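Uncharacterized protein VP1736 (Vibrio parahaemolyticus, PDB 3LXQ) is of unknown function but carries a sulfatase-family domain of the alkaline phosphatase clan, a fold of helices packed around a central beta-sheet. Local coordinates at residues G173-F178 / F198-E203; P253-E258 / E267-N272; Y388-N393 / I425-A430. All coordinates share one frame; numbering follows the deposited sequence.

In the fold
The three contacts follow one another along the chain, each closing before the next opens. Contact 1 joins strands 175-180 and 200-202 of the large mixed sheet, and contact 2 gathers the loop that leaves strand 241-246 of the same sheet against the start of helix 271-289; both belong to the sulfatase-family region, their centres about 31 Å apart. Contact 3 packs helix 422-441 on the separate five-stranded antiparallel sheet, with its centre about 37 Å from that of contact 1 and about 40 Å from that of contact 2. Contacts 1 and 3 fall on opposite sides of the chain's centre, one in the mixed sheet of the sulfatase-family region and the other at the C-terminal antiparallel sheet.

Contact 1: residues G173-F178 / F198-E203; sequences GYHTQF and FDQIVE
The F198 ring turns its edge to the strand 175-178: the carbonyl carbon of Q177 lies in the ring plane, CE2 comes to 3.2 Å from Q177 O, and F178 N also sits at the rim. The H175 imidazole has CB of D199 over one face and NE2 of Q200 near its plane at the edge, with the Q200 amide turned almost perpendicular to the ring (87°). F178 meets I201 at the ring edge, CD2 lying 4.1 Å from I201 CG2, while its CB rests 3.9 Å from F198 CD2.

Between these groups the backbones pair in parallel, Q177 with Q200 and F178 with I201. T176 O is gripped twice, by Q200 N at 3.2 Å and by D199 N at 2.9 Å; the first donor approaches nearly in line with the carbonyl, the second from above its plane. With chi1 at 53°, T176 OG1 stands between its own N and carbonyl carbon, where it takes a weak bond from D199 N and a firmer one with G197 O. Further along, F178 N makes a weak bond to Q200 O, whereas V202 N donates to F178 O at 3.0 Å. Q177 and Q200 run side by side on the face that also carries H175.

This is the parallel pairing of a beta-alpha-beta unit, in which helix 189-195 connects strand 175-180 to strand 200-202. That helix packs on the face bearing F178 and I201, with F193 meeting F178 edge-to-face and also touching the F198 ring. Helix 220-234 lies against H175 and Q177 on the other face, and strand 241-246 hydrogen-bonds to the far edge of strand 175-180.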
loop_
_atom_site.group_PDB
_atom_site.type_symbol
_atom_site.label_atom_id
_atom_site.label_comp_id
_atom_site.label_asym_id
_atom_site.label_seq_id
_atom_site.Cartn_x
_atom_site.Cartn_y
_atom_site.Cartn_z
ATOM N N GLY A 173 4.770 -22.010 -2.059
ATOM C CA GLY A 173 4.045 -22.951 -1.187
ATOM C C GLY A 173 3.022 -22.355 -0.223
ATOM O O GLY A 173 2.537 -23.050 0.676
ATOM N N TYR A 174 2.698 -21.070 -0.404
ATOM C CA TYR A 174 1.689 -20.383 0.412
ATOM C C TYR A 174 0.264 -20.556 -0.125
ATOM O O TYR A 174 0.044 -20.624 -1.344
ATOM C CB TYR A 174 1.966 -18.868 0.468
ATOM C CG TYR A 174 2.984 -18.386 1.491
ATOM C CD1 TYR A 174 4.334 -18.741 1.398
ATOM C CD2 TYR A 174 2.600 -17.516 2.520
ATOM C CE1 TYR A 174 5.272 -18.260 2.330
ATOM C CE2 TYR A 174 3.524 -17.037 3.451
ATOM C CZ TYR A 174 4.851 -17.411 3.348
ATOM O OH TYR A 174 5.748 -16.962 4.279
ATOM N N HIS A 175 -0.703 -20.598 0.788
ATOM C CA HIS A 175 -2.082 -20.384 0.412
ATOM C C HIS A 175 -2.268 -18.879 0.336
ATOM O O HIS A 175 -1.785 -18.152 1.200
ATOM C CB HIS A 175 -3.040 -20.966 1.441
ATOM C CG HIS A 175 -4.478 -20.836 1.048
ATOM N ND1 HIS A 175 -5.128 -21.780 0.278
ATOM C CD2 HIS A 175 -5.386 -19.865 1.303
ATOM C CE1 HIS A 175 -6.378 -21.397 0.087
ATOM N NE2 HIS A 175 -6.559 -20.237 0.694
ATOM N N THR A 176 -2.953 -18.409 -0.701
ATOM C CA THR A 176 -3.143 -16.960 -0.880
ATOM C C THR A 176 -4.621 -16.608 -0.996
ATOM O O THR A 176 -5.381 -17.286 -1.696
ATOM C CB THR A 176 -2.354 -16.424 -2.088
ATOM O OG1 THR A 176 -2.684 -17.187 -3.257
ATOM C CG2 THR A 176 -0.854 -16.523 -1.825
ATOM N N GLN A 177 -5.029 -15.555 -0.292
ATOM C CA GLN A 177 -6.439 -15.187 -0.231
ATOM C C GLN A 177 -6.653 -13.691 -0.156
ATOM O O GLN A 177 -5.749 -12.938 0.189
ATOM C CB GLN A 177 -7.151 -15.875 0.944
ATOM C CG GLN A 177 -6.648 -15.447 2.315
ATOM C CD GLN A 177 -7.524 -15.923 3.458
ATOM O OE1 GLN A 177 -8.335 -16.843 3.305
ATOM N NE2 GLN A 177 -7.365 -15.296 4.619
ATOM N N PHE A 178 -7.874 -13.288 -0.488
ATOM C CA PHE A 178 -8.329 -11.921 -0.388
ATOM C C PHE A 178 -9.612 -11.968 0.420
ATOM O O PHE A 178 -10.510 -12.714 0.088
ATOM C CB PHE A 178 -8.600 -11.387 -1.792
ATOM C CG PHE A 178 -9.285 -10.041 -1.829
ATOM C CD1 PHE A 178 -8.752 -8.936 -1.159
ATOM C CD2 PHE A 178 -10.442 -9.871 -2.583
ATOM C CE1 PHE A 178 -9.381 -7.680 -1.216
ATOM C CE2 PHE A 178 -11.073 -8.626 -2.654
ATOM C CZ PHE A 178 -10.537 -7.525 -1.969
ATOM N N PHE A 198 -3.876 -15.399 -6.563
ATOM C CA PHE A 198 -4.774 -15.640 -5.437
ATOM C C PHE A 198 -5.537 -16.956 -5.628
ATOM O O PHE A 198 -6.052 -17.225 -6.719
ATOM C CB PHE A 198 -5.736 -14.471 -5.238
ATOM C CG PHE A 198 -5.101 -13.257 -4.616
ATOM C CD1 PHE A 198 -4.311 -12.399 -5.376
ATOM C CD2 PHE A 198 -5.302 -12.965 -3.271
ATOM C CE1 PHE A 198 -3.731 -11.268 -4.802
ATOM C CE2 PHE A 198 -4.723 -11.838 -2.685
ATOM C CZ PHE A 198 -3.931 -10.988 -3.454
ATOM N N ASP A 199 -5.573 -17.772 -4.571
ATOM C CA ASP A 199 -6.253 -19.068 -4.584
ATOM C C ASP A 199 -7.733 -18.907 -4.258
ATOM O O ASP A 199 -8.599 -19.213 -5.076
ATOM C CB ASP A 199 -5.630 -20.030 -3.558
ATOM C CG ASP A 199 -4.290 -20.582 -3.998
ATOM O OD1 ASP A 199 -3.994 -20.557 -5.210
ATOM O OD2 ASP A 199 -3.533 -21.058 -3.123
ATOM N N GLN A 200 -7.995 -18.433 -3.044
ATOM C CA GLN A 200 -9.333 -18.290 -2.495
ATOM C C GLN A 200 -9.725 -16.815 -2.487
ATOM O O GLN A 200 -8.884 -15.947 -2.253
ATOM C CB GLN A 200 -9.338 -18.850 -1.072
ATOM C CG GLN A 200 -10.532 -18.468 -0.209
ATOM C CD GLN A 200 -10.374 -18.906 1.238
ATOM O OE1 GLN A 200 -11.279 -19.513 1.812
ATOM N NE2 GLN A 200 -9.217 -18.611 1.833
ATOM N N ILE A 201 -10.991 -16.532 -2.778
ATOM C CA ILE A 201 -11.551 -15.207 -2.536
ATOM C C ILE A 201 -12.784 -15.347 -1.662
ATOM O O ILE A 201 -13.730 -16.085 -1.985
ATOM C CB ILE A 201 -11.857 -14.413 -3.834
ATOM C CG1 ILE A 201 -10.549 -13.960 -4.485
ATOM C CG2 ILE A 201 -12.720 -13.184 -3.525
ATOM C CD1 ILE A 201 -10.712 -13.239 -5.801
ATOM N N VAL A 202 -12.733 -14.648 -0.537
ATOM C CA VAL A 202 -13.805 -14.610 0.433
ATOM C C VAL A 202 -14.483 -13.261 0.246
ATOM O O VAL A 202 -13.841 -12.218 0.354
ATOM C CB VAL A 202 -13.243 -14.744 1.870
ATOM C CG1 VAL A 202 -14.357 -14.768 2.907
ATOM C CG2 VAL A 202 -12.365 -15.994 1.989
ATOM N N GLU A 203 -15.776 -13.282 -0.063
ATOM C CA GLU A 203 -16.518 -12.045 -0.278
ATOM C C GLU A 203 -17.913 -12.104 0.350
ATOM O O GLU A 203 -18.209 -13.037 1.099
ATOM C CB GLU A 203 -16.574 -11.718 -1.768
ATOM C CG GLU A 203 -17.413 -12.667 -2.595
ATOM C CD GLU A 203 -17.374 -12.323 -4.058
ATOM O OE1 GLU A 203 -17.863 -11.229 -4.420
ATOM O OE2 GLU A 203 -16.847 -13.144 -4.843
#

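Contact 2: residues P253-E258 / E267-N272; sequences PYEYPE and EHMTRN
H268 and Y256 are brought face to face by their first torsions: H268 CG stands anti to its backbone N (chi1 175°), while Y256 CG lies between its own N and carbonyl carbon (chi1 68°). The two rings form an offset stack, centroids 3.9 Å apart and planes 22° from parallel, at the point where the long loop after strand 241-246 folds back on the residues leading into helix 271-289.

The imidazole is sandwiched. Y256 lies over one face, and the carboxylate of E258 stacks over the opposite one, with OE2 3.4 Å from H268 CG. The Y256 hydroxyl donates to H268 O, although the position of that oxygen is less certain.

At the other end, Y254 lies against the first turn of the helix. One face of its ring receives the T270-R271 peptide, with R271 N over the ring centre and T270 C nearer the rim. R271 CB makes an off-centre CH-pi contact 4.2 Å from the centroid of the Y254 ring. T270 is the N-cap residue, its OG1 accepting from N273 N; through its contacts with T270 and R271 the Y254 ring thus lies against the capped end.

Between the aromatic groups, selenomethionine M269 lays its extended side chain along the loop backbone: CG is 3.3 Å from Y254 O, and CE comes to 4.1 Å from E255 CG. Y254 O is buried here without a polar partner in the model. E255 OE2 accepts a hydrogen bond from S215 N. Past the Y254 ring, R271 NE lies 3.0 Å from Y254 OH, with the guanidinium and ring planes nearly perpendicular.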
loop_
_atom_site.group_PDB
_atom_site.type_symbol
_atom_site.label_atom_id
_atom_site.label_comp_id
_atom_site.label_asym_id
_atom_site.label_seq_id
_atom_site.Cartn_x
_atom_site.Cartn_y
_atom_site.Cartn_z
ATOM N N PRO A 253 -22.735 6.167 1.719
ATOM C CA PRO A 253 -23.278 7.132 2.691
ATOM C C PRO A 253 -22.898 6.922 4.166
ATOM O O PRO A 253 -23.457 7.598 5.024
ATOM C CB PRO A 253 -24.780 6.958 2.519
ATOM C CG PRO A 253 -24.926 5.492 2.215
ATOM C CD PRO A 253 -23.687 5.070 1.460
ATOM N N TYR A 254 -21.962 6.008 4.446
ATOM C CA TYR A 254 -21.349 5.827 5.788
ATOM C C TYR A 254 -22.229 5.067 6.793
ATOM O O TYR A 254 -22.396 5.483 7.948
ATOM C CB TYR A 254 -20.837 7.155 6.380
ATOM C CG TYR A 254 -19.960 7.941 5.436
ATOM C CD1 TYR A 254 -18.676 7.500 5.113
ATOM C CD2 TYR A 254 -20.415 9.128 4.858
ATOM C CE1 TYR A 254 -17.875 8.215 4.241
ATOM C CE2 TYR A 254 -19.620 9.846 3.979
ATOM C CZ TYR A 254 -18.349 9.380 3.678
ATOM O OH TYR A 254 -17.548 10.086 2.810
ATOM N N GLU A 255 -22.783 3.947 6.339
ATOM C CA GLU A 255 -23.603 3.080 7.183
ATOM C C GLU A 255 -22.679 2.267 8.068
ATOM O O GLU A 255 -21.701 1.695 7.572
ATOM C CB GLU A 255 -24.445 2.118 6.333
ATOM C CG GLU A 255 -25.379 2.757 5.307
ATOM C CD GLU A 255 -25.745 1.791 4.184
ATOM O OE1 GLU A 255 -26.843 1.189 4.232
ATOM O OE2 GLU A 255 -24.936 1.619 3.251
ATOM N N TYR A 256 -22.996 2.227 9.366
ATOM C CA TYR A 256 -22.295 1.415 10.362
ATOM C C TYR A 256 -23.191 1.278 11.616
ATOM O O TYR A 256 -24.026 2.159 11.879
ATOM C CB TYR A 256 -20.922 2.027 10.735
ATOM C CG TYR A 256 -21.036 3.323 11.488
ATOM C CD1 TYR A 256 -21.046 3.337 12.884
ATOM C CD2 TYR A 256 -21.176 4.540 10.811
ATOM C CE1 TYR A 256 -21.184 4.521 13.596
ATOM C CE2 TYR A 256 -21.310 5.739 11.514
ATOM C CZ TYR A 256 -21.313 5.717 12.914
ATOM O OH TYR A 256 -21.459 6.885 13.634
ATOM N N PRO A 257 -23.016 0.183 12.389
ATOM C CA PRO A 257 -23.749 -0.059 13.646
ATOM C C PRO A 257 -23.778 1.121 14.638
ATOM O O PRO A 257 -22.823 1.903 14.714
ATOM C CB PRO A 257 -22.987 -1.233 14.262
ATOM C CG PRO A 257 -22.470 -1.989 13.100
ATOM C CD PRO A 257 -22.186 -0.981 12.015
ATOM N N GLU A 258 -24.869 1.227 15.396
ATOM C CA GLU A 258 -25.012 2.241 16.452
ATOM C C GLU A 258 -24.435 1.746 17.792
ATOM O O GLU A 258 -24.206 0.544 17.978
ATOM C CB GLU A 258 -26.490 2.632 16.628
ATOM C CG GLU A 258 -27.176 3.195 15.372
ATOM C CD GLU A 258 -27.253 4.729 15.328
ATOM O OE1 GLU A 258 -26.724 5.409 16.240
ATOM O OE2 GLU A 258 -27.854 5.258 14.365
ATOM N N GLU A 267 -24.204 13.967 13.730
ATOM C CA GLU A 267 -24.870 13.067 12.774
ATOM C C GLU A 267 -24.186 11.699 12.774
ATOM O O GLU A 267 -22.957 11.625 12.739
ATOM C CB GLU A 267 -24.862 13.668 11.363
ATOM N N HIS A 268 -24.981 10.627 12.816
ATOM C CA HIS A 268 -24.452 9.255 12.868
ATOM C C HIS A 268 -23.660 8.847 11.612
ATOM O O HIS A 268 -22.617 8.206 11.722
ATOM C CB HIS A 268 -25.575 8.246 13.136
ATOM C CG HIS A 268 -25.133 6.814 13.080
ATOM N ND1 HIS A 268 -25.280 6.034 11.954
ATOM C CD2 HIS A 268 -24.549 6.020 14.009
ATOM C CE1 HIS A 268 -24.805 4.824 12.191
ATOM N NE2 HIS A 268 -24.364 4.786 13.434
HETATM N N MSE A 269 -24.158 9.215 10.434
HETATM C CA MSE A 269 -23.558 8.788 9.172
HETATM C C MSE A 269 -22.664 9.877 8.593
HETATM O O MSE A 269 -23.101 10.665 7.750
HETATM C CB MSE A 269 -24.641 8.379 8.161
HETATM C CG MSE A 269 -25.303 7.040 8.460
HETATM SE SE MSE A 269 -26.727 6.524 7.222
HETATM C CE MSE A 269 -27.344 4.918 8.162
ATOM N N THR A 270 -21.417 9.921 9.067
ATOM C CA THR A 270 -20.384 10.825 8.540
ATOM C C THR A 270 -19.095 10.056 8.262
ATOM O O THR A 270 -18.929 8.918 8.722
ATOM C CB THR A 270 -20.013 11.971 9.519
ATOM O OG1 THR A 270 -19.232 11.440 10.596
ATOM C CG2 THR A 270 -21.259 12.696 10.058
ATOM N N ARG A 271 -18.182 10.692 7.529
ATOM C CA ARG A 271 -16.872 10.111 7.273
ATOM C C ARG A 271 -16.088 9.938 8.569
ATOM O O ARG A 271 -15.591 8.846 8.847
ATOM C CB ARG A 271 -16.066 10.931 6.253
ATOM C CG ARG A 271 -14.772 10.232 5.855
ATOM C CD ARG A 271 -14.107 10.836 4.634
ATOM N NE ARG A 271 -14.664 10.395 3.357
ATOM C CZ ARG A 271 -14.447 9.207 2.788
ATOM N NH1 ARG A 271 -13.728 8.279 3.397
ATOM N NH2 ARG A 271 -14.986 8.928 1.612
ATOM N N ASN A 272 -16.003 11.002 9.366
ATOM C CA ASN A 272 -15.264 10.943 10.632
ATOM C C ASN A 272 -15.693 9.758 11.479
ATOM O O ASN A 272 -14.852 8.984 11.943
ATOM C CB ASN A 272 -15.405 12.240 11.432
ATOM C CG ASN A 272 -14.738 13.441 10.759
ATOM O OD1 ASN A 272 -15.097 14.590 11.036
ATOM N ND2 ASN A 272 -13.777 13.186 9.882
#

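Contact 3: residues Y388-N393 / I425-A430; sequences YLTRDN and IDRAKA
Helix 422-441 packs on the five-stranded antiparallel sheet here, and Y388 of strand 385-390, with T390 and N393 of the turn that follows, meets the helix through R427 and A428. The closest apolar touch is between Y388 CB and A428 CB, 3.7 Å apart, at the point where the two backbones also come nearest. From there the tyrosine ring extends past A428 to the side chain of R427. Its CG is anti to the backbone N (chi1 -159°), which sets CE2 3.6 Å from R427 NE and the hydroxyl beside the arginine methylenes, OH lying 3.9 Å from R427 CD. The two side chains cross at about a right angle, yet the ring and guanidinium planes are only 22° apart.

The strand belongs to a meander in which 377-382, 385-390, 394-398, 402-409 and 414-417 lie side by side in chain order, and T390-N393 forms the turn into the third strand. T390 N bonds to N393 O across this hairpin. T390 OG1 accepts from D392 N at 3.2 Å, making an ST turn, and donates to N393 OD1 at 2.6 Å from well above the amide plane. These bonds fix the T390 hydroxyl within the turn while its methyl faces the helix, CG2 lying 3.6 Å from R427 NH2.

R427 reaches the turn through a chain bent at chi3 (58°). N393 OD1 lies near the guanidinium plane at its edge, 3.8 Å from R427 NH2. S60 of helix 50-61 touches both Y388 and R427, and V395 of the adjoining strand packs against A428.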
loop_
_atom_site.group_PDB
_atom_site.type_symbol
_atom_site.label_atom_id
_atom_site.label_comp_id
_atom_site.label_asym_id
_atom_site.label_seq_id
_atom_site.Cartn_x
_atom_site.Cartn_y
_atom_site.Cartn_z
ATOM N N TYR A 388 7.590 13.769 -6.958
ATOM C CA TYR A 388 8.714 13.046 -6.366
ATOM C C TYR A 388 9.228 13.849 -5.169
ATOM O O TYR A 388 9.834 14.927 -5.316
ATOM C CB TYR A 388 9.823 12.808 -7.404
ATOM C CG TYR A 388 10.778 11.664 -7.066
ATOM C CD1 TYR A 388 10.498 10.350 -7.452
ATOM C CD2 TYR A 388 11.970 11.908 -6.375
ATOM C CE1 TYR A 388 11.392 9.297 -7.151
ATOM C CE2 TYR A 388 12.848 10.887 -6.068
ATOM C CZ TYR A 388 12.555 9.587 -6.454
ATOM O OH TYR A 388 13.436 8.599 -6.143
ATOM N N LEU A 389 8.926 13.333 -3.987
ATOM C CA LEU A 389 9.300 13.940 -2.721
ATOM C C LEU A 389 10.565 13.285 -2.161
ATOM O O LEU A 389 10.649 12.050 -2.061
ATOM C CB LEU A 389 8.149 13.827 -1.710
ATOM C CG LEU A 389 8.364 14.418 -0.301
ATOM C CD1 LEU A 389 8.355 15.963 -0.299
ATOM C CD2 LEU A 389 7.358 13.871 0.713
ATOM N N THR A 390 11.554 14.116 -1.839
ATOM C CA THR A 390 12.742 13.687 -1.092
ATOM C C THR A 390 12.950 14.638 0.092
ATOM O O THR A 390 12.213 15.607 0.251
ATOM C CB THR A 390 14.022 13.683 -1.977
ATOM O OG1 THR A 390 14.524 15.016 -2.081
ATOM C CG2 THR A 390 13.736 13.143 -3.380
ATOM N N ARG A 391 13.954 14.374 0.920
ATOM C CA ARG A 391 14.184 15.203 2.102
ATOM C C ARG A 391 14.610 16.627 1.747
ATOM O O ARG A 391 14.505 17.536 2.570
ATOM C CB ARG A 391 15.217 14.549 3.014
ATOM C CG ARG A 391 14.662 13.449 3.894
ATOM C CD ARG A 391 13.727 14.004 4.962
ATOM N NE ARG A 391 13.133 12.936 5.762
ATOM C CZ ARG A 391 12.280 13.127 6.768
ATOM N NH1 ARG A 391 11.807 12.085 7.438
ATOM N NH2 ARG A 391 11.901 14.355 7.114
ATOM N N ASP A 392 15.053 16.813 0.505
ATOM C CA ASP A 392 15.696 18.054 0.074
ATOM C C ASP A 392 14.890 18.862 -0.930
ATOM O O ASP A 392 15.067 20.077 -1.050
ATOM C CB ASP A 392 17.079 17.737 -0.491
ATOM C CG ASP A 392 17.971 17.091 0.533
ATOM O OD1 ASP A 392 18.455 17.803 1.437
ATOM O OD2 ASP A 392 18.167 15.863 0.453
ATOM N N ASN A 393 13.993 18.180 -1.630
ATOM C CA ASN A 393 13.278 18.769 -2.747
ATOM C C ASN A 393 11.967 18.039 -3.029
ATOM O O ASN A 393 11.753 16.897 -2.594
ATOM C CB ASN A 393 14.174 18.756 -3.994
ATOM C CG ASN A 393 14.944 17.446 -4.138
ATOM O OD1 ASN A 393 14.347 16.379 -4.245
ATOM N ND2 ASN A 393 16.271 17.526 -4.121
ATOM N N ILE A 425 15.691 16.731 -11.375
ATOM C CA ILE A 425 14.566 16.661 -12.317
ATOM C C ILE A 425 14.562 15.341 -13.098
ATOM O O ILE A 425 13.509 14.746 -13.295
ATOM C CB ILE A 425 14.540 17.867 -13.298
ATOM C CG1 ILE A 425 14.264 19.171 -12.542
ATOM C CG2 ILE A 425 13.476 17.669 -14.386
ATOM C CD1 ILE A 425 14.338 20.436 -13.416
ATOM N N ASP A 426 15.741 14.884 -13.512
ATOM C CA ASP A 426 15.880 13.677 -14.332
ATOM C C ASP A 426 15.528 12.403 -13.571
ATOM O O ASP A 426 15.019 11.451 -14.155
ATOM C CB ASP A 426 17.305 13.557 -14.883
ATOM C CG ASP A 426 17.561 14.469 -16.091
ATOM O OD1 ASP A 426 16.714 15.341 -16.392
ATOM O OD2 ASP A 426 18.620 14.308 -16.742
ATOM N N ARG A 427 15.826 12.382 -12.275
ATOM C CA ARG A 427 15.488 11.247 -11.420
ATOM C C ARG A 427 13.961 11.146 -11.247
ATOM O O ARG A 427 13.391 10.057 -11.267
ATOM C CB ARG A 427 16.184 11.377 -10.062
ATOM C CG ARG A 427 15.768 10.302 -9.063
ATOM C CD ARG A 427 16.451 10.508 -7.734
ATOM N NE ARG A 427 16.161 11.822 -7.180
ATOM C CZ ARG A 427 16.810 12.368 -6.158
ATOM N NH1 ARG A 427 17.791 11.702 -5.568
ATOM N NH2 ARG A 427 16.475 13.582 -5.728
ATOM N N ALA A 428 13.319 12.298 -11.094
ATOM C CA ALA A 428 11.863 12.392 -10.956
ATOM C C ALA A 428 11.171 11.965 -12.250
ATOM O O ALA A 428 10.264 11.127 -12.231
ATOM C CB ALA A 428 11.465 13.818 -10.581
ATOM N N LYS A 429 11.609 12.554 -13.364
ATOM C CA LYS A 429 11.085 12.233 -14.702
ATOM C C LYS A 429 11.246 10.743 -15.011
ATOM O O LYS A 429 10.290 10.073 -15.429
ATOM C CB LYS A 429 11.749 13.124 -15.780
ATOM C CG LYS A 429 11.054 13.134 -17.142
ATOM C CD LYS A 429 11.676 14.173 -18.087
ATOM C CE LYS A 429 11.328 13.885 -19.558
ATOM N NZ LYS A 429 12.170 14.661 -20.530
ATOM N N ALA A 430 12.444 10.217 -14.766
ATOM C CA ALA A 430 12.729 8.800 -15.000
ATOM C C ALA A 430 11.748 7.888 -14.240
ATOM O O ALA A 430 11.222 6.918 -14.800
ATOM C CB ALA A 430 14.167 8.481 -14.625
#